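Local coordinates for protein Bd3459 (Bdellovibrio bacteriovorus, PDB 5CEC) that acts as a predatory endopeptidase of the peptidase S13 family, probably attacking prey peptidoglycan as a serine-type enzyme, and is bound by the immunity protein Bd3460, at residues 44-49 / 55-60; 275-280 / 310-315. The protein carries 1 engineered substitution. All blocks are in the same frame, centred on the assembly; numbering follows the deposited sequence.

Contact 1 (44-49 / 55-60); sequences MCHMAA and QIQGDD
Residues 44-47 and 55-59 run antiparallel, their end-to-end directions 165° apart, as the two arms of a beta hairpin at the margin of the six-stranded sheet. His46 and Gln57 form the hydrogen-bonded pair: His46 N donates to Gln57 O at 2.8 Å, and Gln57 N returns a bond to His46 O. Cys45 and Gly58 are the non-hydrogen-bonded pair next to it, drawn to 4.0 Å between their CA atoms. Beyond them the strand pairing is continued by a carboxylate: Met44 N donates to Asp59 OD2 (2.9 Å) on the syn side of the carboxylate but tilted from its plane, while Asp59 N bonds Met44 O only weakly. Asp59 OD1 is taken by Ser43 OG and Asn61 N, which helps fix the turn of the carboxylate.

His46 and Gln57 share one face of the sheet. With chi1 at 70° the imidazole is brought over the opposing strand, and Gln57 CB makes a CH-pi contact with one ring face, 3.7 Å from the centroid. On the other face Cys45 CB meets Ile56 CG2, and Met47 SD lies by Ile56 CG1. A bend at chi2 (-54°) turns the Gln57 amide back along its own strand, where NE2 donates to Gln55 O at 3.2 Å from above the carbonyl plane.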
loop_
_atom_site.group_PDB
_atom_site.type_symbol
_atom_site.label_atom_id
_atom_site.label_comp_id
_atom_site.label_asym_id
_atom_site.label_seq_id
_atom_site.Cartn_x
_atom_site.Cartn_y
_atom_site.Cartn_z
ATOM N N MET A 44 12.450 -8.104 16.023
ATOM C CA MET A 44 13.134 -7.222 15.083
ATOM C C MET A 44 14.497 -7.773 14.799
ATOM O O MET A 44 15.217 -8.230 15.696
ATOM C CB MET A 44 13.259 -5.789 15.632
ATOM C CG MET A 44 13.982 -4.837 14.704
ATOM S SD MET A 44 13.902 -3.134 15.278
ATOM C CE MET A 44 14.733 -2.293 13.937
ATOM N N CYS A 45 14.875 -7.667 13.545
ATOM C CA CYS A 45 16.191 -8.132 13.126
ATOM C C CYS A 45 16.728 -7.192 12.025
ATOM O O CYS A 45 15.981 -6.432 11.407
ATOM C CB CYS A 45 16.170 -9.663 12.717
ATOM S SG CYS A 45 14.947 -10.000 11.423
ATOM N N HIS A 46 18.029 -7.250 11.790
ATOM C CA HIS A 46 18.667 -6.443 10.774
ATOM C C HIS A 46 19.979 -7.074 10.300
ATOM O O HIS A 46 20.545 -7.912 10.988
ATOM C CB HIS A 46 18.914 -5.024 11.283
ATOM C CG HIS A 46 19.960 -4.910 12.335
ATOM N ND1 HIS A 46 19.704 -5.090 13.669
ATOM C CD2 HIS A 46 21.287 -4.651 12.234
ATOM C CE1 HIS A 46 20.814 -4.899 14.355
ATOM N NE2 HIS A 46 21.796 -4.649 13.507
ATOM N N MET A 47 20.490 -6.642 9.144
ATOM C CA MET A 47 21.786 -7.123 8.674
ATOM C C MET A 47 22.314 -6.100 7.683
ATOM O O MET A 47 21.580 -5.708 6.773
ATOM C CB MET A 47 21.667 -8.484 7.976
ATOM C CG MET A 47 23.011 -9.089 7.611
ATOM S SD MET A 47 22.838 -10.631 6.726
ATOM C CE MET A 47 22.468 -9.881 5.128
ATOM N N ALA A 48 23.592 -5.711 7.806
ATOM C CA ALA A 48 24.192 -4.832 6.788
ATOM C C ALA A 48 24.225 -5.590 5.458
ATOM O O ALA A 48 24.558 -6.783 5.421
ATOM C CB ALA A 48 25.593 -4.418 7.193
ATOM N N ALA A 49 23.910 -4.909 4.361
ATOM C CA ALA A 49 23.850 -5.552 3.032
ATOM C C ALA A 49 25.175 -6.141 2.581
ATOM O O ALA A 49 25.228 -7.175 1.879
ATOM C CB ALA A 49 23.343 -4.555 1.999
ATOM N N GLN A 55 25.641 -12.860 8.997
ATOM C CA GLN A 55 24.995 -13.169 10.261
ATOM C C GLN A 55 23.892 -12.147 10.477
ATOM O O GLN A 55 24.099 -10.940 10.442
ATOM C CB GLN A 55 25.980 -13.109 11.420
ATOM C CG GLN A 55 25.428 -13.697 12.715
ATOM C CD GLN A 55 26.481 -13.776 13.810
ATOM O OE1 GLN A 55 27.107 -12.772 14.149
ATOM N NE2 GLN A 55 26.683 -14.970 14.367
ATOM N N ILE A 56 22.708 -12.645 10.721
ATOM C CA ILE A 56 21.564 -11.771 11.008
ATOM C C ILE A 56 21.564 -11.373 12.483
ATOM O O ILE A 56 21.703 -12.235 13.362
ATOM C CB ILE A 56 20.259 -12.458 10.620
ATOM C CG1 ILE A 56 20.267 -12.746 9.114
ATOM C CG2 ILE A 56 19.046 -11.617 11.017
ATOM C CD1 ILE A 56 19.195 -13.721 8.660
ATOM N N GLN A 57 21.413 -10.074 12.751
ATOM C CA GLN A 57 21.403 -9.526 14.103
ATOM C C GLN A 57 19.950 -9.348 14.532
ATOM O O GLN A 57 19.132 -8.892 13.757
ATOM C CB GLN A 57 22.075 -8.143 14.115
ATOM C CG GLN A 57 23.477 -8.114 13.522
ATOM C CD GLN A 57 24.372 -9.126 14.168
ATOM O OE1 GLN A 57 24.410 -9.224 15.396
ATOM N NE2 GLN A 57 25.085 -9.907 13.353
ATOM N N GLY A 58 19.641 -9.652 15.782
ATOM C CA GLY A 58 18.320 -9.346 16.307
ATOM C C GLY A 58 18.087 -10.138 17.552
ATOM O O GLY A 58 18.995 -10.813 18.032
ATOM N N ASP A 59 16.857 -10.060 18.047
ATOM C CA ASP A 59 16.481 -10.713 19.295
ATOM C C ASP A 59 16.329 -12.248 19.209
ATOM O O ASP A 59 16.418 -12.827 18.143
ATOM C CB ASP A 59 15.209 -10.050 19.872
ATOM C CG ASP A 59 14.043 -10.096 18.920
ATOM O OD1 ASP A 59 13.656 -11.228 18.514
ATOM O OD2 ASP A 59 13.493 -8.999 18.581
ATOM N N ASP A 60 16.083 -12.894 20.361
ATOM C CA ASP A 60 15.932 -14.370 20.410
ATOM C C ASP A 60 14.710 -14.918 19.735
ATOM O O ASP A 60 14.644 -16.138 19.535
ATOM C CB ASP A 60 15.940 -14.901 21.838
ATOM C CG ASP A 60 17.278 -14.841 22.471
ATOM O OD1 ASP A 60 18.312 -14.530 21.821
ATOM O OD2 ASP A 60 17.270 -15.134 23.667
#

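Contact 2 (275-280 / 310-315); sequences GKMQAD and MIKVLY
Met277 and Lys312 lie alongside each other with their chains running in opposite directions, the thioether heading for the helix from which the lysine departs. The sulfur is the point of overlap: Met277 SD sits 3.9 Å from Lys312 CE and about as far from Lys312 CB, so the lysine touches it with both the root and the far part of its aliphatic chain. The bend at chi3 (73°) makes this possible, because it brings CE back beside the sulfur where an extended chain would run on past it; a second bend, at chi4, turns NZ off from the sulfur. Met277 turns once, at chi2 (-75°), and then reaches straight out, so that its methyl goes deeper than its sulfur. Met277 CE comes to rest on the backbone, 3.7 Å from Lys312 O and 3.9 Å from Val313 N, and Met277 CE also meets Val313 CG2 at 4.1 Å.

Met277 sits among Met309, Lys312, Val313 and Ser316 on the surface of helix 307-322, residues spaced as i, i+3, i+4 and i+7, in the manner of a knob in a hole. The knob comes from the last turn of helix 265-277, just before Gln278 leaves helical geometry with a positive phi. This is a helix-to-helix join in the transpeptidase-like fold of the beta-lactamase clan, with the CA atoms of Met277 and Lys312 8.0 Å apart. Helix 72-84 closes the same cluster, its Leu78 touching both Met277 and Val313.

No hydrogen bond spans the two segments; the polar links lie around them. Lys312 O, the carbonyl against which the methyl rests, accepts a bond from Ser316 OG, and Lys276 NZ forms a salt bridge with Asp82 OD2 on helix 72-84.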
loop_
_atom_site.group_PDB
_atom_site.type_symbol
_atom_site.label_atom_id
_atom_site.label_comp_id
_atom_site.label_asym_id
_atom_site.label_seq_id
_atom_site.Cartn_x
_atom_site.Cartn_y
_atom_site.Cartn_z
ATOM N N GLY A 275 13.839 -24.808 -2.289
ATOM C CA GLY A 275 14.998 -24.755 -3.164
ATOM C C GLY A 275 15.810 -23.482 -3.092
ATOM O O GLY A 275 17.022 -23.530 -3.251
ATOM N N LYS A 276 15.156 -22.348 -2.821
ATOM C CA LYS A 276 15.845 -21.056 -2.767
ATOM C C LYS A 276 16.596 -20.857 -1.450
ATOM O O LYS A 276 17.711 -20.334 -1.425
ATOM C CB LYS A 276 14.798 -19.950 -2.956
ATOM C CG LYS A 276 15.333 -18.537 -3.013
ATOM C CD LYS A 276 16.073 -18.230 -4.289
ATOM C CE LYS A 276 16.666 -16.838 -4.227
ATOM N NZ LYS A 276 17.199 -16.411 -5.540
ATOM N N MET A 277 15.963 -21.259 -0.356
ATOM C CA MET A 277 16.397 -20.902 0.990
ATOM C C MET A 277 16.689 -22.091 1.868
ATOM O O MET A 277 17.099 -21.896 2.991
ATOM C CB MET A 277 15.308 -20.054 1.673
ATOM C CG MET A 277 14.871 -18.839 0.890
ATOM S SD MET A 277 16.102 -17.533 0.976
ATOM C CE MET A 277 15.207 -16.139 0.348
ATOM N N GLN A 278 16.427 -23.303 1.372
ATOM C CA GLN A 278 16.508 -24.524 2.191
ATOM C C GLN A 278 15.589 -24.323 3.402
ATOM O O GLN A 278 15.899 -24.732 4.517
ATOM C CB GLN A 278 17.961 -24.865 2.578
ATOM C CG GLN A 278 18.843 -25.240 1.392
ATOM C CD GLN A 278 19.068 -24.081 0.431
ATOM O OE1 GLN A 278 19.614 -23.041 0.821
ATOM N NE2 GLN A 278 18.629 -24.236 -0.823
ATOM N N ALA A 279 14.446 -23.677 3.155
ATOM C CA ALA A 279 13.462 -23.389 4.165
ATOM C C ALA A 279 12.370 -24.439 4.115
ATOM O O ALA A 279 12.165 -25.115 3.099
ATOM C CB ALA A 279 12.869 -22.010 3.921
ATOM N N ASP A 280 11.695 -24.611 5.237
ATOM C CA ASP A 280 10.510 -25.449 5.263
ATOM C C ASP A 280 9.376 -24.738 6.010
ATOM O O ASP A 280 9.461 -23.524 6.269
ATOM C CB ASP A 280 10.880 -26.822 5.827
ATOM C CG ASP A 280 11.445 -26.750 7.232
ATOM O OD1 ASP A 280 11.070 -25.845 7.998
ATOM O OD2 ASP A 280 12.267 -27.613 7.578
ATOM N N MET A 310 12.675 -12.918 6.600
ATOM C CA MET A 310 12.466 -11.639 5.936
ATOM C C MET A 310 13.776 -10.967 5.500
ATOM O O MET A 310 13.874 -10.404 4.409
ATOM C CB MET A 310 11.605 -10.732 6.817
ATOM C CG MET A 310 10.196 -11.243 7.061
ATOM S SD MET A 310 9.242 -11.603 5.552
ATOM C CE MET A 310 9.554 -13.341 5.289
ATOM N N ILE A 311 14.800 -11.041 6.341
ATOM C CA ILE A 311 16.116 -10.523 5.971
ATOM C C ILE A 311 16.674 -11.296 4.773
ATOM O O ILE A 311 17.183 -10.696 3.843
ATOM C CB ILE A 311 17.085 -10.583 7.142
ATOM C CG1 ILE A 311 16.534 -9.773 8.333
ATOM C CG2 ILE A 311 18.458 -10.096 6.703
ATOM C CD1 ILE A 311 16.315 -8.292 8.041
ATOM N N LYS A 312 16.557 -12.613 4.779
ATOM C CA LYS A 312 17.044 -13.424 3.657
ATOM C C LYS A 312 16.339 -13.103 2.348
ATOM O O LYS A 312 16.943 -12.999 1.287
ATOM C CB LYS A 312 16.937 -14.909 3.935
ATOM C CG LYS A 312 17.819 -15.412 5.076
ATOM C CD LYS A 312 17.564 -16.883 5.367
ATOM C CE LYS A 312 18.133 -17.792 4.289
ATOM N NZ LYS A 312 19.628 -17.888 4.299
ATOM N N VAL A 313 15.038 -12.854 2.457
ATOM C CA VAL A 313 14.257 -12.443 1.297
ATOM C C VAL A 313 14.757 -11.114 0.753
ATOM O O VAL A 313 14.915 -10.968 -0.475
ATOM C CB VAL A 313 12.750 -12.396 1.658
ATOM C CG1 VAL A 313 11.935 -11.625 0.624
ATOM C CG2 VAL A 313 12.219 -13.814 1.807
ATOM N N LEU A 314 15.002 -10.152 1.638
ATOM C CA LEU A 314 15.536 -8.851 1.191
ATOM C C LEU A 314 16.901 -9.002 0.497
ATOM O O LEU A 314 17.139 -8.416 -0.572
ATOM C CB LEU A 314 15.628 -7.866 2.341
ATOM C CG LEU A 314 14.226 -7.380 2.814
ATOM C CD1 LEU A 314 14.328 -6.842 4.234
ATOM C CD2 LEU A 314 13.609 -6.357 1.864
ATOM N N TYR A 315 17.795 -9.780 1.107
ATOM C CA TYR A 315 19.122 -10.020 0.526
ATOM C C TYR A 315 19.008 -10.599 -0.871
ATOM O O TYR A 315 19.653 -10.125 -1.833
ATOM C CB TYR A 315 19.911 -10.975 1.401
ATOM C CG TYR A 315 21.234 -11.313 0.812
ATOM C CD1 TYR A 315 21.370 -12.343 -0.112
ATOM C CD2 TYR A 315 22.353 -10.576 1.152
ATOM C CE1 TYR A 315 22.591 -12.644 -0.658
ATOM C CE2 TYR A 315 23.581 -10.849 0.598
ATOM C CZ TYR A 315 23.720 -11.895 -0.320
ATOM O OH TYR A 315 24.895 -12.202 -0.888
#

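Overall arrangement
Contacts 1 and 2 have centres 14 Å apart and meet through helix 307-322, which presents different sides to each. Ile311, which plays no part in contact 2 itself, packs on the hairpin: its CG1 is 3.5 Å from Cys45 SG, and its CG2 lies 3.8 Å from Met47 CB. Tyr315 CD2 adds a contact with Met47 CE at 4.0 Å. The disulfide from Cys45 to Cys307 ties the hairpin covalently to the start of that helix. On the side of contact 2, Met277 and Val313 both rest on helix 72-84, whose beginning carries a probable SxxK motif of the kind that supplies the nucleophile in penicillin-binding enzymes.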